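PDB 6RO8: cytochrome P450 RhF from Acinetobacter radioresistens, which probably acts as a monooxygenase through its heme iron, the chain here being the heme domain of a longer protein that also carries an iron-sulfur domain. Local coordinates for residues Glu103-Gly108 and Val217-Glu222; Ala161-Glu166 and Glu424-Glu429; Leu286-Lys291 and Leu405-Gln410. All blocks are in the same frame, centred on the assembly; numbering follows the deposited sequence.

How the contacts relate
Contacts 2 and 3 belong together. Their centres are 12 Å apart, and strand 427-429 of contact 2 lies between strand 160-162 and strand 406-407 of contact 3 in a three-stranded antiparallel sheet. E429 N probably donates to K406 O at 3.0 Å, and W427 N probably to Q410 OE1, while L287 of contact 3 also reaches T428. Contact 1 is remote, its centre 33 Å from that of contact 2 and 42 Å from that of contact 3, which is on the opposite side of the chain's centre. None of the three is at the heme site; the side chain of Y107 in contact 1 is about 12 Å from the histidine bound in the pocket.

Contact 1 (Glu103-Gly108 and Val217-Glu222); sequences EKYKYG and VGQFWE
The indole of W221 has one face covered by the chain that leaves helix 96-104. Y107 CA lies over the five-membered ring in a CH-pi contact, 3.9 Å from its centroid, and G108 N follows over the rim. The Y105 ring lies flat on helix backbone: Q219 N is 3.9 Å above its plane, over the centre, and G218 C nearer the rim. G218, lacking a side chain, lets the ring settle there. K104 CD covers the opposite face of Y105, and the carboxylate of E222 stands at the ring edge, turned 90° to it, with E222 OE1 3.4 Å from Y105 CE1. W221 CB lies at the edge of the Y107 ring, 3.4 Å from Y107 CD1. Y107 (CG anti to the backbone N, chi1 -180°) also reaches back one turn along helix 207-233, Y107 CE1 lying 3.5 Å from V217 CG1.

Helix 96-104 ends in a Schellman motif with K106, at positive phi, as C-prime residue: Y107 N bonds to L102 O and K106 N to E103 O. Y105 and Y107, flanking K106, both touch helix 207-233. The Y105 hydroxyl and Q219 NE2 both hydrogen-bond to E215. By chain order, helices 96-104 and 207-233 probably correspond to the B' and G helices of P450s; H261 of helix 257-270 stacks with W221, M265 touches Y107, and helix 187-202 packs against V217.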
# COMPACT_ATOMS: atom_id res chain seq x y z
N GLU A 103 12.52 -16.89 -15.88
CA GLU A 103 12.75 -18.33 -15.98
C GLU A 103 14.14 -18.70 -15.47
O GLU A 103 14.31 -19.75 -14.83
CB GLU A 103 12.58 -18.79 -17.42
CG GLU A 103 11.20 -19.28 -17.76
CD GLU A 103 10.93 -20.64 -17.18
OE1 GLU A 103 11.89 -21.43 -17.04
OE2 GLU A 103 9.76 -20.93 -16.87
N LYS A 104 15.14 -17.86 -15.76
CA LYS A 104 16.49 -18.11 -15.27
C LYS A 104 16.50 -18.19 -13.75
O LYS A 104 17.18 -19.04 -13.17
CB LYS A 104 17.44 -17.01 -15.76
CG LYS A 104 18.87 -17.14 -15.23
CD LYS A 104 19.40 -15.83 -14.60
CE LYS A 104 20.84 -16.01 -14.04
NZ LYS A 104 20.88 -16.47 -12.60
N TYR A 105 15.74 -17.33 -13.08
CA TYR A 105 15.64 -17.35 -11.63
C TYR A 105 14.58 -18.33 -11.13
O TYR A 105 14.32 -18.37 -9.92
CB TYR A 105 15.36 -15.94 -11.10
CG TYR A 105 16.53 -15.00 -11.33
CD1 TYR A 105 17.64 -15.03 -10.50
CD2 TYR A 105 16.54 -14.13 -12.40
CE1 TYR A 105 18.72 -14.21 -10.72
CE2 TYR A 105 17.61 -13.30 -12.63
CZ TYR A 105 18.70 -13.34 -11.78
OH TYR A 105 19.78 -12.51 -12.02
N LYS A 106 14.01 -19.15 -12.01
CA LYS A 106 12.89 -20.03 -11.68
C LYS A 106 11.87 -19.32 -10.80
O LYS A 106 11.47 -19.81 -9.75
CB LYS A 106 13.38 -21.33 -11.03
CG LYS A 106 14.28 -22.20 -11.91
CD LYS A 106 13.52 -22.85 -13.07
CE LYS A 106 14.47 -23.47 -14.11
NZ LYS A 106 14.15 -23.09 -15.53
N TYR A 107 11.46 -18.14 -11.25
CA TYR A 107 10.55 -17.30 -10.48
C TYR A 107 9.20 -17.98 -10.32
O TYR A 107 8.60 -18.43 -11.30
CB TYR A 107 10.41 -15.95 -11.19
CG TYR A 107 9.51 -14.92 -10.56
CD1 TYR A 107 9.93 -14.18 -9.45
CD2 TYR A 107 8.27 -14.62 -11.12
CE1 TYR A 107 9.11 -13.18 -8.89
CE2 TYR A 107 7.45 -13.64 -10.57
CZ TYR A 107 7.87 -12.93 -9.46
OH TYR A 107 7.05 -11.95 -8.93
N GLY A 108 8.73 -18.06 -9.09
CA GLY A 108 7.56 -18.88 -8.83
C GLY A 108 6.53 -18.22 -7.95
O GLY A 108 5.85 -18.89 -7.16
N VAL A 217 13.37 -8.15 -10.22
CA VAL A 217 12.35 -9.04 -9.68
C VAL A 217 12.91 -10.45 -9.51
O VAL A 217 12.70 -11.10 -8.48
CB VAL A 217 11.11 -9.00 -10.59
CG1 VAL A 217 10.17 -10.16 -10.29
CG2 VAL A 217 10.38 -7.67 -10.43
N GLY A 218 13.63 -10.95 -10.52
CA GLY A 218 14.18 -12.29 -10.42
C GLY A 218 15.14 -12.43 -9.26
O GLY A 218 15.03 -13.36 -8.46
N GLN A 219 16.08 -11.50 -9.14
CA GLN A 219 17.02 -11.53 -8.02
C GLN A 219 16.29 -11.46 -6.69
O GLN A 219 16.59 -12.21 -5.76
CB GLN A 219 18.02 -10.40 -8.15
CG GLN A 219 18.82 -10.45 -9.43
CD GLN A 219 19.74 -9.27 -9.56
OE1 GLN A 219 19.87 -8.48 -8.62
NE2 GLN A 219 20.38 -9.12 -10.71
N PHE A 220 15.31 -10.55 -6.59
CA PHE A 220 14.44 -10.48 -5.42
C PHE A 220 13.90 -11.86 -5.04
O PHE A 220 13.96 -12.26 -3.88
CB PHE A 220 13.29 -9.50 -5.71
CG PHE A 220 12.58 -9.00 -4.49
CD1 PHE A 220 13.01 -9.34 -3.22
CD2 PHE A 220 11.45 -8.20 -4.63
CE1 PHE A 220 12.34 -8.87 -2.11
CE2 PHE A 220 10.79 -7.73 -3.53
CZ PHE A 220 11.23 -8.07 -2.27
N TRP A 221 13.37 -12.59 -6.02
CA TRP A 221 12.91 -13.95 -5.76
C TRP A 221 14.04 -14.82 -5.23
O TRP A 221 13.88 -15.53 -4.23
CB TRP A 221 12.33 -14.56 -7.04
CG TRP A 221 11.76 -15.93 -6.84
CD1 TRP A 221 12.34 -17.12 -7.17
CD2 TRP A 221 10.49 -16.25 -6.26
NE1 TRP A 221 11.51 -18.16 -6.83
CE2 TRP A 221 10.37 -17.66 -6.27
CE3 TRP A 221 9.45 -15.49 -5.73
CZ2 TRP A 221 9.25 -18.31 -5.77
CZ3 TRP A 221 8.34 -16.14 -5.23
CH2 TRP A 221 8.25 -17.54 -5.25
N GLU A 222 15.19 -14.79 -5.90
CA GLU A 222 16.32 -15.58 -5.46
C GLU A 222 16.77 -15.19 -4.07
O GLU A 222 17.05 -16.07 -3.23
CB GLU A 222 17.48 -15.43 -6.44
CG GLU A 222 18.58 -16.41 -6.23
CD GLU A 222 19.55 -16.39 -7.38
OE1 GLU A 222 19.97 -15.29 -7.77
OE2 GLU A 222 19.87 -17.48 -7.91

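Contact 2 (Ala161-Glu166 and Glu424-Glu429); sequences ADLVQE and EALWTE
D162 turns its CG anti to the backbone N (chi1 157°), which brings OD1 to the backbone N of L426. W427 keeps its CG beside the backbone N (chi1 -86°), and its six-membered ring lies over D162 CB, 3.6 Å from the centroid, in a CH-pi contact. On the face that carries A161 and T428, T428 directs CG2 to L163 CG at 3.4 Å, while its OG1 bonds to K406 O.

A161 and T428 form an antiparallel hydrogen-bonded pair, A161 N donating to T428 O at 3.0 Å and T428 N returning a weak bond to A161 O. D162 and W427 make the adjoining non-hydrogen-bonded pair; beyond this last bridge, L163 N, at the start of helix 163-168, donates to L426 O. V164 CG2 packs on L426 CB, and L426 also packs on L283. The arrangement is consistent with the small beta-3 sheet of P450s, which joins a strand following the D helix to two near the C-terminus.

D162 OD1 accepts L426 N at 2.9 Å, nearly straight (174°), from above the carboxylate plane, and takes a weak bond from V164 N. The same carboxylate thus caps helix 163-168 and binds the residue leading into strand 427-429. Such surroundings would probably favour its ionised form.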
# COMPACT_ATOMS: atom_id res chain seq x y z
N ALA A 161 15.76 19.44 5.56
CA ALA A 161 15.99 18.02 5.34
C ALA A 161 14.89 17.51 4.42
O ALA A 161 13.85 18.16 4.26
CB ALA A 161 16.00 17.22 6.65
N ASP A 162 15.15 16.38 3.79
CA ASP A 162 14.13 15.65 3.04
C ASP A 162 13.77 14.48 3.95
O ASP A 162 14.52 13.51 4.07
CB ASP A 162 14.66 15.23 1.67
CG ASP A 162 13.93 14.05 1.07
OD1 ASP A 162 12.74 13.81 1.37
OD2 ASP A 162 14.58 13.33 0.29
N LEU A 163 12.61 14.60 4.62
CA LEU A 163 12.23 13.59 5.60
C LEU A 163 12.21 12.20 5.00
O LEU A 163 12.46 11.22 5.72
CB LEU A 163 10.87 13.92 6.21
CG LEU A 163 10.80 15.27 6.92
CD1 LEU A 163 9.45 15.50 7.62
CD2 LEU A 163 11.97 15.46 7.90
N VAL A 164 11.90 12.08 3.71
CA VAL A 164 11.90 10.76 3.08
C VAL A 164 13.26 10.10 3.26
O VAL A 164 13.37 8.99 3.79
CB VAL A 164 11.51 10.86 1.59
CG1 VAL A 164 11.71 9.51 0.91
CG2 VAL A 164 10.07 11.32 1.43
N GLN A 165 14.31 10.81 2.85
CA GLN A 165 15.66 10.26 2.93
C GLN A 165 16.20 10.20 4.35
O GLN A 165 17.02 9.33 4.65
CB GLN A 165 16.61 11.04 2.02
CG GLN A 165 17.73 10.18 1.45
CD GLN A 165 17.24 8.83 0.90
OE1 GLN A 165 17.81 7.78 1.22
NE2 GLN A 165 16.17 8.86 0.09
N GLU A 166 15.74 11.07 5.25
CA GLU A 166 16.25 10.98 6.62
C GLU A 166 15.64 9.81 7.38
O GLU A 166 16.36 9.12 8.12
CB GLU A 166 16.00 12.29 7.38
CG GLU A 166 16.44 13.55 6.64
CD GLU A 166 17.93 13.84 6.77
OE1 GLU A 166 18.44 14.67 5.96
OE2 GLU A 166 18.57 13.26 7.67
N GLU A 424 8.10 11.26 -3.68
CA GLU A 424 9.45 10.70 -3.60
C GLU A 424 10.32 11.48 -2.62
O GLU A 424 11.18 10.89 -1.95
CB GLU A 424 10.09 10.68 -4.99
CG GLU A 424 9.13 10.18 -6.02
CD GLU A 424 9.82 9.47 -7.15
OE1 GLU A 424 9.81 10.01 -8.27
OE2 GLU A 424 10.35 8.36 -6.91
N ALA A 425 10.13 12.79 -2.53
CA ALA A 425 10.81 13.62 -1.56
C ALA A 425 9.79 14.39 -0.74
O ALA A 425 8.65 14.61 -1.18
CB ALA A 425 11.79 14.58 -2.25
N LEU A 426 10.21 14.80 0.46
CA LEU A 426 9.39 15.64 1.35
C LEU A 426 10.33 16.69 1.96
O LEU A 426 10.82 16.55 3.08
CB LEU A 426 8.68 14.81 2.42
CG LEU A 426 7.49 15.51 3.09
CD1 LEU A 426 6.35 15.77 2.10
CD2 LEU A 426 6.98 14.74 4.31
N TRP A 427 10.58 17.77 1.21
CA TRP A 427 11.52 18.79 1.66
C TRP A 427 10.86 19.76 2.63
O TRP A 427 9.73 20.20 2.45
CB TRP A 427 12.11 19.53 0.45
CG TRP A 427 13.30 18.81 -0.09
CD1 TRP A 427 13.35 18.06 -1.23
CD2 TRP A 427 14.59 18.72 0.51
NE1 TRP A 427 14.61 17.52 -1.38
CE2 TRP A 427 15.39 17.92 -0.32
CE3 TRP A 427 15.16 19.26 1.67
CZ2 TRP A 427 16.72 17.63 -0.03
CZ3 TRP A 427 16.48 18.97 1.96
CH2 TRP A 427 17.24 18.16 1.11
N THR A 428 11.60 20.10 3.68
CA THR A 428 10.99 20.61 4.90
C THR A 428 12.03 21.38 5.70
O THR A 428 13.22 21.06 5.65
CB THR A 428 10.41 19.44 5.69
OG1 THR A 428 9.92 19.89 6.95
CG2 THR A 428 11.46 18.42 5.91
N GLU A 429 11.58 22.43 6.40
CA GLU A 429 12.50 23.37 7.02
C GLU A 429 11.98 23.87 8.36
O GLU A 429 10.79 23.76 8.66
CB GLU A 429 12.75 24.58 6.12
CG GLU A 429 11.48 25.27 5.67
CD GLU A 429 11.76 26.42 4.71
OE1 GLU A 429 12.93 26.57 4.31
OE2 GLU A 429 10.81 27.15 4.35

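Contact 3 (Leu286-Lys291 and Leu405-Gln410); sequences LLADRK and LKLCEQ
Apolar packing centres on L287, whose CD1 meets L405 CD2 at 3.6 Å and whose CB touches L407 CG at 3.8 Å. A288 CB adds a contact with L407 CD1. These residues set the end region of helix 273-288 against strand 406-407; W293 of helix 290-298 meets both L287 and L405.

The hydrogen bonds come from R290. Its chain is bent at both chi2 (-46°) and chi3 (-69°), which folds the guanidinium back toward the turn it starts from. R290 NH1 donates to L287 O at 2.7 Å, with L287 O only 4° out of the guanidinium plane, and gives a weaker bond to L405 O. R290 NH2 also approaches L405 O, from above the carbonyl plane, but their 2.5 Å separation is too short to be trusted at this resolution. L405 O therefore appears to lie in a fork at the guanidinium edge, whereas K406 CB lies over one face, 3.8 Å from the plane.

Electrostatically, R290 links two backbone carbonyls from distant parts of the chain through one flat cation, which would restrict the rotation of the group. K406 NZ, 4.8 Å from R290 NH2, is a like charge, probably mildly unfavourable here. The partial negative charges of L287 O and L405 O probably offset part of the charge on R290.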
# COMPACT_ATOMS: atom_id res chain seq x y z
N LEU A 286 -0.59 17.51 6.66
CA LEU A 286 -0.71 18.27 7.89
C LEU A 286 0.25 19.45 7.95
O LEU A 286 -0.09 20.47 8.55
CB LEU A 286 -0.49 17.35 9.10
CG LEU A 286 -1.37 16.08 9.19
CD1 LEU A 286 -0.78 15.04 10.17
CD2 LEU A 286 -2.84 16.38 9.55
N LEU A 287 1.43 19.34 7.34
CA LEU A 287 2.38 20.45 7.34
C LEU A 287 1.93 21.58 6.45
O LEU A 287 2.46 22.70 6.57
CB LEU A 287 3.77 19.98 6.89
CG LEU A 287 4.60 19.27 7.95
CD1 LEU A 287 6.01 19.07 7.44
CD2 LEU A 287 4.62 20.05 9.23
N ALA A 288 0.97 21.33 5.57
CA ALA A 288 0.49 22.35 4.65
C ALA A 288 -0.68 23.14 5.22
O ALA A 288 -0.90 24.28 4.80
CB ALA A 288 0.09 21.72 3.32
N ASP A 289 -1.42 22.57 6.16
CA ASP A 289 -2.53 23.25 6.84
C ASP A 289 -2.02 23.69 8.22
O ASP A 289 -2.10 22.96 9.21
CB ASP A 289 -3.74 22.32 6.93
CG ASP A 289 -5.03 23.04 7.24
OD1 ASP A 289 -4.98 24.14 7.84
OD2 ASP A 289 -6.09 22.49 6.89
N ARG A 290 -1.49 24.92 8.27
CA ARG A 290 -0.83 25.40 9.48
C ARG A 290 -1.79 25.44 10.66
O ARG A 290 -1.40 25.18 11.81
CB ARG A 290 -0.23 26.78 9.23
CG ARG A 290 0.72 26.83 8.06
CD ARG A 290 1.68 25.66 8.10
NE ARG A 290 2.62 25.77 9.21
CZ ARG A 290 3.52 24.84 9.52
NH1 ARG A 290 3.59 23.71 8.82
NH2 ARG A 290 4.34 25.04 10.56
N LYS A 291 -3.06 25.75 10.40
CA LYS A 291 -4.07 25.69 11.46
C LYS A 291 -4.15 24.26 12.00
O LYS A 291 -4.14 24.05 13.22
CB LYS A 291 -5.43 26.16 10.93
CG LYS A 291 -5.54 27.65 10.45
CD LYS A 291 -4.61 28.01 9.25
CE LYS A 291 -4.95 27.23 7.96
NZ LYS A 291 -3.77 27.03 7.02
N LEU A 405 7.96 23.28 12.08
CA LEU A 405 8.13 22.53 10.84
C LEU A 405 7.18 23.04 9.76
O LEU A 405 5.98 23.20 10.01
CB LEU A 405 7.85 21.05 11.10
CG LEU A 405 8.47 20.12 10.08
CD1 LEU A 405 9.90 20.36 10.31
CD2 LEU A 405 8.11 18.69 10.37
N LYS A 406 7.72 23.28 8.56
CA LYS A 406 6.92 23.68 7.41
C LYS A 406 7.47 23.03 6.15
O LYS A 406 8.66 22.72 6.06
CB LYS A 406 6.86 25.20 7.22
CG LYS A 406 8.20 25.96 7.24
CD LYS A 406 7.99 27.38 7.75
CE LYS A 406 8.29 27.50 9.22
NZ LYS A 406 7.55 28.56 9.94
N LEU A 407 6.60 22.85 5.16
CA LEU A 407 7.06 22.36 3.86
C LEU A 407 7.86 23.44 3.15
O LEU A 407 7.51 24.63 3.20
CB LEU A 407 5.86 21.95 3.00
CG LEU A 407 5.10 20.69 3.43
CD1 LEU A 407 3.69 20.67 2.80
CD2 LEU A 407 5.89 19.42 3.07
N CYS A 408 8.95 23.05 2.50
CA CYS A 408 9.59 23.96 1.56
C CYS A 408 8.81 24.00 0.25
O CYS A 408 8.07 23.08 -0.09
CB CYS A 408 11.03 23.55 1.25
SG CYS A 408 12.14 23.18 2.63
N GLU A 409 8.99 25.10 -0.49
CA GLU A 409 8.52 25.14 -1.87
C GLU A 409 9.26 24.06 -2.66
O GLU A 409 10.49 23.98 -2.61
CB GLU A 409 8.77 26.51 -2.50
CG GLU A 409 8.13 27.63 -1.72
CD GLU A 409 8.45 28.99 -2.30
OE1 GLU A 409 9.02 29.05 -3.42
OE2 GLU A 409 8.16 30.01 -1.64
N GLN A 410 8.50 23.21 -3.35
CA GLN A 410 9.11 22.10 -4.07
C GLN A 410 8.10 21.56 -5.06
O GLN A 410 6.89 21.71 -4.88
CB GLN A 410 9.57 20.99 -3.11
CG GLN A 410 8.41 20.28 -2.41
CD GLN A 410 8.80 19.70 -1.06
OE1 GLN A 410 9.41 18.63 -0.98
NE2 GLN A 410 8.44 20.40 0.02